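Angiopoietin-related protein 6 (PDB 6Y43) is an angiopoietin-like protein, probably a secreted growth factor, whose calcium-binding fibrinogen-like globe probably recognises partners outside the cell. Local coordinates at residues A111-F116 with S139-N144; S178-V183 with A213-R218; F116-E119 with H124-L127; Q41-G46 with L98-D103. All coordinates share one frame; numbering follows the deposited sequence. Where two conformers were deposited one is given.

Interaction 1: residues A111-F116 with S139-N144; sequences AHYDGF and SLSWHN
Tyr113 and Leu140 carry this contact: the tyrosine ring on strand 108-118 meets the start of segment 139-144, in the loop after strand 127-133. Leu140 CB lies 3.7 Å from Tyr113 CZ and 3.4 Å from Tyr113 OH, while the Leu140 CD2 methyl sits over one face of the ring, 4.2 Å from Tyr113 CE1. In one of its two conformers Ser141 brings OG to the ring's edge, near its plane, 4.0 Å from Tyr113 CE2. With CG anti to the backbone N (chi1 -159°), Leu140 carries CD2 over the ring face; the two side chains cross obliquely. One weak hydrogen bond, Leu140 N to Tyr113 OH, spans the segments at 3.3 Å with an N-H...O angle of 143°. The stronger partner of that hydroxyl is Asp138 OD1, just before the segment. In this fibrinogen-like globe the contact joins strand 108-118 to the long loop after strand 127-133, which farther along supplies the calcium ligands Asp154, Asp156, Tyr158 and Gly160. Behind the first shell, the loop makes a 3-10 turn at 141-143, with His143 N bonded to Leu140 O at 2.9 Å. The His143 imidazole is gripped from outside, ND1 by Trp171 O and NE2 by His177 N. On the strand side, the chain turns a corner at Asp114, the centre of an inverse gamma turn, and Leu129 of strand 127-133 touches both Tyr113 and Leu140.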
loop_
_atom_site.group_PDB
_atom_site.type_symbol
_atom_site.label_atom_id
_atom_site.label_comp_id
_atom_site.label_asym_id
_atom_site.label_seq_id
_atom_site.Cartn_x
_atom_site.Cartn_y
_atom_site.Cartn_z
ATOM N N ALA A 111 10.319 4.430 -2.538
ATOM C CA ALA A 111 9.753 5.771 -2.559
ATOM C C ALA A 111 9.265 6.104 -1.155
ATOM O O ALA A 111 8.755 5.228 -0.444
ATOM C CB ALA A 111 8.615 5.894 -3.563
ATOM N N HIS A 112 9.483 7.351 -0.736
ATOM C CA HIS A 112 9.048 7.845 0.558
ATOM C C HIS A 112 8.194 9.091 0.372
ATOM O O HIS A 112 8.506 9.941 -0.471
ATOM C CB HIS A 112 10.234 8.222 1.470
ATOM C CG HIS A 112 11.298 7.182 1.573
ATOM N ND1 HIS A 112 12.202 6.933 0.562
ATOM C CD2 HIS A 112 11.639 6.359 2.593
ATOM C CE1 HIS A 112 13.034 5.976 0.946
ATOM N NE2 HIS A 112 12.709 5.607 2.170
ATOM N N TYR A 113 7.132 9.203 1.171
ATOM C CA TYR A 113 6.306 10.406 1.237
ATOM C C TYR A 113 6.182 10.833 2.689
ATOM O O TYR A 113 5.734 10.055 3.540
ATOM C CB TYR A 113 4.928 10.183 0.608
ATOM C CG TYR A 113 5.062 9.776 -0.836
ATOM C CD1 TYR A 113 5.320 8.461 -1.173
ATOM C CD2 TYR A 113 5.027 10.722 -1.870
ATOM C CE1 TYR A 113 5.500 8.087 -2.492
ATOM C CE2 TYR A 113 5.204 10.342 -3.196
ATOM C CZ TYR A 113 5.448 9.036 -3.500
ATOM O OH TYR A 113 5.663 8.656 -4.814
ATOM N N ASP A 114 6.616 12.059 2.975
ATOM C CA ASP A 114 6.601 12.601 4.330
ATOM C C ASP A 114 5.227 13.206 4.569
ATOM O O ASP A 114 5.007 14.406 4.475
ATOM C CB ASP A 114 7.717 13.615 4.514
ATOM C CG ASP A 114 9.089 12.962 4.562
ATOM O OD1 ASP A 114 9.173 11.721 4.596
ATOM O OD2 ASP A 114 10.095 13.692 4.583
ATOM N N GLY A 115 4.284 12.336 4.876
ATOM C CA GLY A 115 2.906 12.738 4.992
ATOM C C GLY A 115 2.077 11.786 4.174
ATOM O O GLY A 115 2.335 11.580 2.988
ATOM N N PHE A 116 1.066 11.206 4.798
ATOM C CA PHE A 116 0.210 10.240 4.116
ATOM C C PHE A 116 -1.055 10.138 4.951
ATOM O O PHE A 116 -0.985 9.877 6.154
ATOM C CB PHE A 116 0.888 8.869 3.959
ATOM C CG PHE A 116 -0.074 7.779 3.548
ATOM C CD1 PHE A 116 -0.552 7.724 2.253
ATOM C CD2 PHE A 116 -0.519 6.825 4.450
ATOM C CE1 PHE A 116 -1.452 6.742 1.860
ATOM C CE2 PHE A 116 -1.429 5.862 4.061
ATOM C CZ PHE A 116 -1.902 5.817 2.773
ATOM N N SER A 139 6.153 8.190 -8.593
ATOM C CA SER A 139 5.056 7.731 -9.426
ATOM C C SER A 139 3.741 7.593 -8.655
ATOM O O SER A 139 2.790 7.021 -9.184
ATOM C CB SER A 139 5.422 6.418 -10.107
ATOM O OG SER A 139 6.526 6.594 -10.993
ATOM N N LEU A 140 3.657 8.160 -7.449
ATOM C CA LEU A 140 2.385 8.296 -6.754
ATOM C C LEU A 140 1.882 9.737 -6.660
ATOM O O LEU A 140 0.705 9.941 -6.375
ATOM C CB LEU A 140 2.477 7.725 -5.332
ATOM C CG LEU A 140 1.184 7.324 -4.637
ATOM C CD1 LEU A 140 0.367 6.242 -5.319
ATOM C CD2 LEU A 140 1.532 6.913 -3.190
ATOM N N SER A 141 2.716 10.737 -6.919
ATOM C CA SER A 141 2.276 12.110 -6.702
ATOM C C SER A 141 1.134 12.479 -7.633
ATOM O O SER A 141 0.277 13.282 -7.261
ATOM C CB SER A 141 3.457 13.068 -6.873
ATOM O OG SER A 141 4.087 13.278 -5.619
ATOM N N TRP A 142 1.085 11.879 -8.833
ATOM C CA TRP A 142 -0.024 12.188 -9.744
ATOM C C TRP A 142 -1.368 11.760 -9.188
ATOM O O TRP A 142 -2.414 12.192 -9.703
ATOM C CB TRP A 142 0.196 11.499 -11.074
ATOM C CG TRP A 142 -0.437 12.203 -12.270
ATOM C CD1 TRP A 142 -0.434 13.538 -12.524
ATOM C CD2 TRP A 142 -1.108 11.580 -13.361
ATOM N NE1 TRP A 142 -1.084 13.799 -13.722
ATOM C CE2 TRP A 142 -1.497 12.604 -14.253
ATOM C CE3 TRP A 142 -1.438 10.254 -13.671
ATOM C CZ2 TRP A 142 -2.195 12.341 -15.408
ATOM C CZ3 TRP A 142 -2.134 10.000 -14.845
ATOM C CH2 TRP A 142 -2.508 11.032 -15.687
ATOM N N HIS A 143 -1.376 10.928 -8.156
ATOM C CA HIS A 143 -2.598 10.422 -7.568
ATOM C C HIS A 143 -3.020 11.196 -6.337
ATOM O O HIS A 143 -4.068 10.901 -5.754
ATOM C CB HIS A 143 -2.384 8.960 -7.233
ATOM C CG HIS A 143 -2.106 8.144 -8.448
ATOM N ND1 HIS A 143 -3.113 7.675 -9.258
ATOM C CD2 HIS A 143 -0.947 7.802 -9.055
ATOM C CE1 HIS A 143 -2.587 7.009 -10.271
ATOM N NE2 HIS A 143 -1.274 7.069 -10.173
ATOM N N ASN A 144 -2.233 12.188 -5.945
ATOM C CA ASN A 144 -2.590 13.018 -4.802
ATOM C C ASN A 144 -3.959 13.676 -4.999
ATOM O O ASN A 144 -4.278 14.185 -6.081
ATOM C CB ASN A 144 -1.500 14.063 -4.644
ATOM C CG ASN A 144 -1.405 14.629 -3.275
ATOM O OD1 ASN A 144 -2.267 14.404 -2.425
ATOM N ND2 ASN A 144 -0.312 15.339 -3.028
#

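Interaction 2: residues S178-V183 with A213-R218; sequences SNLNGV and AAMLIR
Leu180 supplies one whole side of this contact, meeting Met215 and Ala213 on the inward face of strand 212-219. Its two methyls divide the work. Leu180 CD1 rests against Met215 CG at 3.9 Å, with Met215 SD a little farther from the same methyl at 4.2 Å, and Leu180 CD2 lies 4.1 Å from Ala213 CB. The leucine and methionine side chains cross at a slant, so that the methyl meets the flank of the thioether chain. Met215 starts out extended but bends at chi3 (70°), which turns CE away from the line of CG and SD and leaves CG and SD as the parts nearest Leu180. Ala213 and Met215, two residues apart on a strand, direct their CB atoms to the same side, and Leu180 straddles both. A type I beta turn from Asn179 to Gly182, closed by Gly182 N to Asn179 O at 3.0 Å, presents the leucine from its second position. Val99 and Leu101 of strand 95-102 and Gln52 of strand 48-54 also touch Leu180, while Arg54 NH1 bonds the turn carbonyls of Leu180 and Gly182. The centre of the contact lies about 4 Å from the centre of the chain, and it joins the loop after helix 162-166 to the central antiparallel sheet of the fibrinogen-like globe. With carbon and sulfur alone meeting across it, the contact between these segments rests on burial and dispersion, whereas the turn's polar backbone is held by partners beside it.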
loop_
_atom_site.group_PDB
_atom_site.type_symbol
_atom_site.label_atom_id
_atom_site.label_comp_id
_atom_site.label_asym_id
_atom_site.label_seq_id
_atom_site.Cartn_x
_atom_site.Cartn_y
_atom_site.Cartn_z
ATOM N N SER A 178 1.174 4.771 -11.193
ATOM C CA SER A 178 1.453 3.560 -10.438
ATOM C C SER A 178 0.173 2.745 -10.355
ATOM O O SER A 178 -0.921 3.302 -10.354
ATOM C CB SER A 178 1.972 3.881 -9.038
ATOM O OG SER A 178 1.193 4.827 -8.357
ATOM N N ASN A 179 0.306 1.418 -10.311
ATOM C CA ASN A 179 -0.870 0.556 -10.337
ATOM C C ASN A 179 -0.599 -0.653 -9.451
ATOM O O ASN A 179 -0.701 -1.799 -9.872
ATOM C CB ASN A 179 -1.195 0.136 -11.768
ATOM C CG ASN A 179 -2.531 -0.566 -11.902
ATOM O OD1 ASN A 179 -3.523 -0.150 -11.311
ATOM N ND2 ASN A 179 -2.559 -1.633 -12.707
ATOM N N LEU A 180 -0.288 -0.385 -8.187
ATOM C CA LEU A 180 0.215 -1.462 -7.344
ATOM C C LEU A 180 -0.859 -2.473 -6.987
ATOM O O LEU A 180 -0.514 -3.585 -6.579
ATOM C CB LEU A 180 0.852 -0.913 -6.074
ATOM C CG LEU A 180 2.055 0.019 -6.294
ATOM C CD1 LEU A 180 2.666 0.378 -4.969
ATOM C CD2 LEU A 180 3.079 -0.589 -7.251
ATOM N N ASN A 181 -2.144 -2.141 -7.152
ATOM C CA ASN A 181 -3.209 -3.106 -6.926
ATOM C C ASN A 181 -3.672 -3.787 -8.211
ATOM O O ASN A 181 -4.746 -4.389 -8.233
ATOM C CB ASN A 181 -4.384 -2.447 -6.211
ATOM C CG ASN A 181 -4.078 -2.132 -4.768
ATOM O OD1 ASN A 181 -3.152 -2.701 -4.167
ATOM N ND2 ASN A 181 -4.861 -1.243 -4.188
ATOM N N GLY A 182 -2.865 -3.723 -9.267
ATOM C CA GLY A 182 -3.223 -4.286 -10.547
ATOM C C GLY A 182 -2.962 -5.770 -10.616
ATOM O O GLY A 182 -2.935 -6.483 -9.610
ATOM N N VAL A 183 -2.822 -6.244 -11.843
ATOM C CA VAL A 183 -2.634 -7.663 -12.100
ATOM C C VAL A 183 -1.178 -8.029 -11.848
ATOM O O VAL A 183 -0.283 -7.495 -12.505
ATOM C CB VAL A 183 -3.019 -8.008 -13.542
ATOM C CG1 VAL A 183 -2.852 -9.511 -13.755
ATOM C CG2 VAL A 183 -4.416 -7.548 -13.863
ATOM N N ALA A 213 5.877 -5.834 -4.534
ATOM C CA ALA A 213 5.526 -4.458 -4.237
ATOM C C ALA A 213 4.903 -4.416 -2.855
ATOM O O ALA A 213 4.199 -5.345 -2.469
ATOM C CB ALA A 213 4.557 -3.889 -5.268
ATOM N N ALA A 214 5.162 -3.352 -2.104
ATOM C CA ALA A 214 4.492 -3.213 -0.816
ATOM C C ALA A 214 4.417 -1.746 -0.439
ATOM O O ALA A 214 5.239 -0.938 -0.870
ATOM C CB ALA A 214 5.214 -3.989 0.301
ATOM N N MET A 215 3.400 -1.412 0.336
ATOM C CA MET A 215 3.165 -0.075 0.846
ATOM C C MET A 215 3.165 -0.161 2.362
ATOM O O MET A 215 2.487 -1.027 2.937
ATOM C CB MET A 215 1.835 0.491 0.350
ATOM C CG MET A 215 1.696 0.442 -1.159
ATOM S SD MET A 215 0.097 1.034 -1.774
ATOM C CE MET A 215 0.185 2.800 -1.439
ATOM N N LEU A 216 3.950 0.696 3.012
ATOM C CA LEU A 216 4.122 0.591 4.461
ATOM C C LEU A 216 4.018 1.981 5.077
ATOM O O LEU A 216 4.371 2.972 4.448
ATOM C CB LEU A 216 5.465 -0.053 4.812
ATOM C CG LEU A 216 5.864 -1.308 4.001
ATOM C CD1 LEU A 216 6.506 -0.944 2.699
ATOM C CD2 LEU A 216 6.784 -2.067 4.891
ATOM N N ILE A 217 3.531 2.056 6.319
ATOM C CA ILE A 217 3.452 3.338 7.005
ATOM C C ILE A 217 4.055 3.256 8.405
ATOM O O ILE A 217 4.156 2.192 9.020
ATOM C CB ILE A 217 1.999 3.856 7.068
ATOM C CG1 ILE A 217 1.125 2.869 7.838
ATOM C CG2 ILE A 217 1.494 4.113 5.670
ATOM C CD1 ILE A 217 -0.298 3.396 8.046
ATOM N N ARG A 218 4.467 4.421 8.903
ATOM C CA ARG A 218 5.101 4.588 10.194
ATOM C C ARG A 218 4.790 5.992 10.667
ATOM O O ARG A 218 4.750 6.918 9.839
ATOM C CB ARG A 218 6.612 4.376 10.072
ATOM C CG ARG A 218 7.441 4.488 11.340
ATOM C CD ARG A 218 8.872 4.057 11.029
ATOM N NE ARG A 218 9.673 5.067 10.317
ATOM C CZ ARG A 218 10.954 4.890 9.994
ATOM N NH1 ARG A 218 11.592 3.761 10.302
ATOM N NH2 ARG A 218 11.608 5.837 9.340
#

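Interaction 3: residues F116-E119 with H124-L127; sequences FSLE and HYRL
Phe116 and Leu127 lie at about a right angle to each other, with the Leu127 CD1 methyl against Phe116 CE1 at 3.4 Å. That methyl reaches the ring because Leu127 CG is anti to the backbone N (chi1 -179°), and its approach is oblique to the ring. Leu118 comes next along the strand: its CD2 is 4.1 Å from the same Leu127 methyl, and its CD1 approaches Tyr125 CD1. Leu118 and Leu127 form an antiparallel, non-hydrogen-bonded pair whose side chains share one face of the sheet. Glu119 and Arg126 cross at a slant, touching through their aliphatic parts, Glu119 CG to Arg126 CB at 3.8 Å. Their charged ends lead away from each other; Glu119 OE2 makes its salt bridge with Arg128 NE. The backbone joins through Glu119 N to Arg126 O, 3.0 Å long, with an N-H...O angle of 163° and the donor lying in the carbonyl plane. Leu118 CA adds a CA-H...O contact to the same oxygen at 3.4 Å. Tyr125 CA points its hydrogen at Glu119 O from 3.2 Å, at an angle of 171°. The Tyr125 ring lies obliquely against that oxygen too, Tyr125 CD1 3.2 Å from Glu119 O. Together these close the beta hairpin linking strands 108-118 and 127-133 in the fibrinogen-like fold. His124 and Tyr125 both take positive phi there. Tyr125 OH is bonded to Glu84 of helix 83-90, whose Val86 touches Phe116 and Leu118. Glu119 O is buried without a conventional hydrogen-bond partner, so the CA-H contact from Tyr125 probably offsets part of the cost, while Arg126 O is used twice.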
loop_
_atom_site.group_PDB
_atom_site.type_symbol
_atom_site.label_atom_id
_atom_site.label_comp_id
_atom_site.label_asym_id
_atom_site.label_seq_id
_atom_site.Cartn_x
_atom_site.Cartn_y
_atom_site.Cartn_z
ATOM N N PHE A 116 1.066 11.206 4.798
ATOM C CA PHE A 116 0.210 10.240 4.116
ATOM C C PHE A 116 -1.055 10.138 4.951
ATOM O O PHE A 116 -0.985 9.877 6.154
ATOM C CB PHE A 116 0.888 8.869 3.959
ATOM C CG PHE A 116 -0.074 7.779 3.548
ATOM C CD1 PHE A 116 -0.552 7.724 2.253
ATOM C CD2 PHE A 116 -0.519 6.825 4.450
ATOM C CE1 PHE A 116 -1.452 6.742 1.860
ATOM C CE2 PHE A 116 -1.429 5.862 4.061
ATOM C CZ PHE A 116 -1.902 5.817 2.773
ATOM N N SER A 117 -2.202 10.354 4.333
ATOM C CA SER A 117 -3.462 10.142 5.029
ATOM C C SER A 117 -4.559 9.940 4.003
ATOM O O SER A 117 -4.389 10.216 2.808
ATOM C CB SER A 117 -3.805 11.304 5.963
ATOM O OG SER A 117 -4.124 12.440 5.202
ATOM N N LEU A 118 -5.707 9.487 4.503
ATOM C CA LEU A 118 -6.915 9.305 3.718
ATOM C C LEU A 118 -8.050 10.106 4.332
ATOM O O LEU A 118 -8.147 10.209 5.557
ATOM C CB LEU A 118 -7.312 7.824 3.654
ATOM C CG LEU A 118 -6.325 6.808 3.078
ATOM C CD1 LEU A 118 -6.945 5.428 3.062
ATOM C CD2 LEU A 118 -5.869 7.240 1.681
ATOM N N GLU A 119 -8.904 10.684 3.486
ATOM C CA GLU A 119 -10.189 11.172 3.949
ATOM C C GLU A 119 -11.066 9.986 4.316
ATOM O O GLU A 119 -10.785 8.853 3.930
ATOM C CB GLU A 119 -10.879 11.985 2.862
ATOM C CG GLU A 119 -10.169 13.241 2.437
ATOM C CD GLU A 119 -10.201 14.301 3.505
ATOM O OE1 GLU A 119 -11.170 14.313 4.297
ATOM O OE2 GLU A 119 -9.254 15.117 3.553
ATOM N N HIS A 124 -14.728 9.552 -0.038
ATOM C CA HIS A 124 -14.219 8.582 -1.002
ATOM C C HIS A 124 -12.754 8.229 -0.763
ATOM O O HIS A 124 -12.034 7.897 -1.712
ATOM C CB HIS A 124 -14.405 9.092 -2.442
ATOM C CG HIS A 124 -15.841 9.353 -2.802
ATOM N ND1 HIS A 124 -16.231 9.996 -3.963
ATOM C CD2 HIS A 124 -16.983 9.046 -2.142
ATOM C CE1 HIS A 124 -17.551 10.074 -3.993
ATOM N NE2 HIS A 124 -18.028 9.488 -2.912
ATOM N N TYR A 125 -12.308 8.324 0.491
ATOM C CA TYR A 125 -10.957 7.923 0.872
ATOM C C TYR A 125 -9.909 8.593 -0.017
ATOM O O TYR A 125 -8.879 8.007 -0.361
ATOM C CB TYR A 125 -10.823 6.405 0.838
ATOM C CG TYR A 125 -11.646 5.668 1.894
ATOM C CD1 TYR A 125 -11.337 5.766 3.242
ATOM C CD2 TYR A 125 -12.715 4.878 1.521
ATOM C CE1 TYR A 125 -12.074 5.088 4.201
ATOM C CE2 TYR A 125 -13.465 4.180 2.467
ATOM C CZ TYR A 125 -13.124 4.281 3.803
ATOM O OH TYR A 125 -13.869 3.617 4.758
ATOM N N ARG A 126 -10.151 9.863 -0.332
ATOM C CA ARG A 126 -9.210 10.670 -1.091
ATOM C C ARG A 126 -7.812 10.603 -0.480
ATOM O O ARG A 126 -7.640 10.735 0.727
ATOM C CB ARG A 126 -9.689 12.125 -1.118
ATOM C CG ARG A 126 -10.771 12.418 -2.119
ATOM C CD ARG A 126 -11.100 13.931 -2.230
ATOM N NE ARG A 126 -12.178 14.043 -3.202
ATOM C CZ ARG A 126 -11.997 14.313 -4.481
ATOM N NH1 ARG A 126 -10.776 14.585 -4.949
ATOM N NH2 ARG A 126 -13.046 14.349 -5.290
ATOM N N LEU A 127 -6.821 10.452 -1.345
ATOM C CA LEU A 127 -5.427 10.372 -0.935
ATOM C C LEU A 127 -4.835 11.747 -0.636
ATOM O O LEU A 127 -5.107 12.720 -1.348
ATOM C CB LEU A 127 -4.608 9.715 -2.039
ATOM C CG LEU A 127 -3.103 9.496 -1.861
ATOM C CD1 LEU A 127 -2.813 8.522 -0.714
ATOM C CD2 LEU A 127 -2.552 8.998 -3.176
#

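Interaction 4: residues Q41-G46 with L98-D103; sequences QQLEGG and LVLLED
Leu43 and the two leucines of strand 95-102 that face the loop, Leu98 and Leu100, make up the apolar share of this contact. Leu43 CD2 meets Leu98 CD2 at 3.3 Å, tighter than usual for two methyls, and the two side chains slant across each other. Against Leu100 the approach is tip to tip: Leu43 CD1 lies 3.8 Å from Leu100 CD2 and 4.0 Å from Leu100 CD1. With CG anti to the backbone N (chi1 -178°), Leu43 reaches toward the strand, but chi2 (145°) is off a staggered position, so the placing of its two methyls, and the very short approach with it, is to be read with caution. The mixed polar and apolar share is smaller. Glu44, its chain extended beyond CG, passes obliquely by Leu98, with OE2 4.0 Å from Leu98 CD1. Its carboxylate belongs to other partners: OE1 is bonded to His112 NE2 and OE2 forms a salt bridge with Arg110, both on strand 108-118. Those two attachments probably favour the ionised carboxylate and fix the acid's rotation beside the leucine. Backbone bonds shape the loop itself, with Gly46 N to Leu43 O at 2.9 Å and positive phi at Glu44, Gly45 and Gly46. Outside the segments, Arg218 NH1 reaches the carbonyls of both Glu44 and Gly46. The loop 41-46 connects strands 33-40 and 48-54 of the fibrinogen-like domain and lies against strand 95-102, which is flanked by strand 108-118 and by strand 212-219; Arg110 packs against Leu43, Leu98 and Leu100, and Leu216 against Leu100.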
loop_
_atom_site.group_PDB
_atom_site.type_symbol
_atom_site.label_atom_id
_atom_site.label_comp_id
_atom_site.label_asym_id
_atom_site.label_seq_id
_atom_site.Cartn_x
_atom_site.Cartn_y
_atom_site.Cartn_z
ATOM N N GLN A 41 10.516 -4.850 10.367
ATOM C CA GLN A 41 11.225 -4.331 11.526
ATOM C C GLN A 41 12.712 -4.088 11.301
ATOM O O GLN A 41 13.406 -3.731 12.255
ATOM C CB GLN A 41 11.068 -5.283 12.718
ATOM C CG GLN A 41 9.632 -5.494 13.140
ATOM C CD GLN A 41 8.976 -4.255 13.702
ATOM O OE1 GLN A 41 9.064 -3.168 13.138
ATOM N NE2 GLN A 41 8.270 -4.419 14.810
ATOM N N GLN A 42 13.221 -4.280 10.097
ATOM C CA GLN A 42 14.645 -4.055 9.835
ATOM C C GLN A 42 14.905 -2.936 8.843
ATOM O O GLN A 42 15.782 -2.099 9.077
ATOM C CB GLN A 42 15.290 -5.345 9.318
ATOM C CG GLN A 42 15.488 -6.386 10.370
ATOM C CD GLN A 42 16.527 -5.980 11.400
ATOM O OE1 GLN A 42 17.666 -5.642 11.059
ATOM N NE2 GLN A 42 16.132 -5.986 12.670
ATOM N N LEU A 43 14.157 -2.874 7.751
ATOM C CA LEU A 43 14.446 -1.870 6.730
ATOM C C LEU A 43 14.218 -0.453 7.244
ATOM O O LEU A 43 13.173 -0.136 7.826
ATOM C CB LEU A 43 13.596 -2.149 5.489
ATOM C CG LEU A 43 13.765 -1.251 4.263
ATOM C CD1 LEU A 43 13.600 -2.080 2.999
ATOM C CD2 LEU A 43 12.744 -0.149 4.328
ATOM N N GLU A 44 15.215 0.404 7.008
ATOM C CA GLU A 44 15.177 1.821 7.364
ATOM C C GLU A 44 14.699 2.028 8.794
ATOM O O GLU A 44 13.804 2.826 9.082
ATOM C CB GLU A 44 14.311 2.594 6.379
ATOM C CG GLU A 44 15.034 2.837 5.094
ATOM C CD GLU A 44 14.215 3.642 4.119
ATOM O OE1 GLU A 44 13.568 4.602 4.565
ATOM O OE2 GLU A 44 14.199 3.296 2.921
ATOM N N GLY A 45 15.321 1.301 9.700
ATOM C CA GLY A 45 15.076 1.467 11.105
ATOM C C GLY A 45 13.924 0.655 11.627
ATOM O O GLY A 45 13.726 0.609 12.847
ATOM N N GLY A 46 13.175 -0.009 10.743
ATOM C CA GLY A 46 12.033 -0.797 11.168
ATOM C C GLY A 46 10.851 0.045 11.611
ATOM O O GLY A 46 10.789 1.272 11.429
ATOM N N LEU A 98 6.134 4.480 2.904
ATOM C CA LEU A 98 7.254 3.868 2.211
ATOM C C LEU A 98 6.706 2.877 1.198
ATOM O O LEU A 98 5.847 2.057 1.534
ATOM C CB LEU A 98 8.179 3.154 3.207
ATOM C CG LEU A 98 9.330 2.350 2.623
ATOM C CD1 LEU A 98 10.321 3.241 1.933
ATOM C CD2 LEU A 98 10.008 1.570 3.748
ATOM N N VAL A 99 7.152 2.984 -0.049
ATOM C CA VAL A 99 6.786 2.035 -1.093
ATOM C C VAL A 99 8.039 1.266 -1.445
ATOM O O VAL A 99 9.076 1.866 -1.747
ATOM C CB VAL A 99 6.197 2.724 -2.337
ATOM C CG1 VAL A 99 5.943 1.716 -3.411
ATOM C CG2 VAL A 99 4.896 3.456 -1.984
ATOM N N LEU A 100 7.948 -0.052 -1.403
ATOM C CA LEU A 100 9.077 -0.928 -1.691
ATOM C C LEU A 100 8.751 -1.714 -2.951
ATOM O O LEU A 100 7.671 -2.308 -3.043
ATOM C CB LEU A 100 9.328 -1.886 -0.530
ATOM C CG LEU A 100 9.674 -1.274 0.820
ATOM C CD1 LEU A 100 9.831 -2.380 1.838
ATOM C CD2 LEU A 100 10.954 -0.461 0.742
ATOM N N LEU A 101 9.685 -1.737 -3.905
ATOM C CA LEU A 101 9.484 -2.384 -5.190
ATOM C C LEU A 101 10.653 -3.302 -5.503
ATOM O O LEU A 101 11.799 -3.000 -5.159
ATOM C CB LEU A 101 9.373 -1.345 -6.307
ATOM C CG LEU A 101 8.423 -0.175 -6.044
ATOM C CD1 LEU A 101 8.634 0.883 -7.095
ATOM C CD2 LEU A 101 6.966 -0.684 -6.056
ATOM N N GLU A 102 10.362 -4.404 -6.197
ATOM C CA GLU A 102 11.409 -5.273 -6.727
ATOM C C GLU A 102 11.003 -5.766 -8.107
ATOM O O GLU A 102 9.887 -6.274 -8.281
ATOM C CB GLU A 102 11.658 -6.468 -5.797
ATOM C CG GLU A 102 12.775 -7.408 -6.191
ATOM C CD GLU A 102 12.926 -8.586 -5.225
ATOM O OE1 GLU A 102 12.480 -8.459 -4.050
ATOM O OE2 GLU A 102 13.478 -9.647 -5.638
ATOM N N ASP A 103 11.941 -5.685 -9.056
ATOM C CA ASP A 103 11.713 -6.211 -10.392
ATOM C C ASP A 103 12.191 -7.658 -10.487
ATOM O O ASP A 103 12.703 -8.251 -9.529
ATOM C CB ASP A 103 12.322 -5.293 -11.461
ATOM C CG ASP A 103 13.844 -5.394 -11.620
ATOM O OD1 ASP A 103 14.507 -6.321 -11.102
ATOM O OD2 ASP A 103 14.376 -4.481 -12.311
#

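In the fold
All four contacts lie within one fibrinogen-like domain and reach the same antiparallel sheet. Along the chain, interaction 4 opens first and closes before interactions 1 and 3, which begin on strand 108-118 and share Phe116; interaction 2 comes last. Centres of interactions 1 and 2 are about 11 Å apart and joined by Ser139 O to Ser178 OG (2.8 Å). Interactions 1 and 4 are about 15 Å apart between centres and meet where His112 NE2 bonds Glu44 OE1. Interactions 3 and 4, whose centres are about 22 Å apart, lie on opposite sides of the chain's centre. Segments 139-144, 178-183 and 41-46 thus all pack against one sheet, while interaction 3 closes a hairpin at the end of two of its strands.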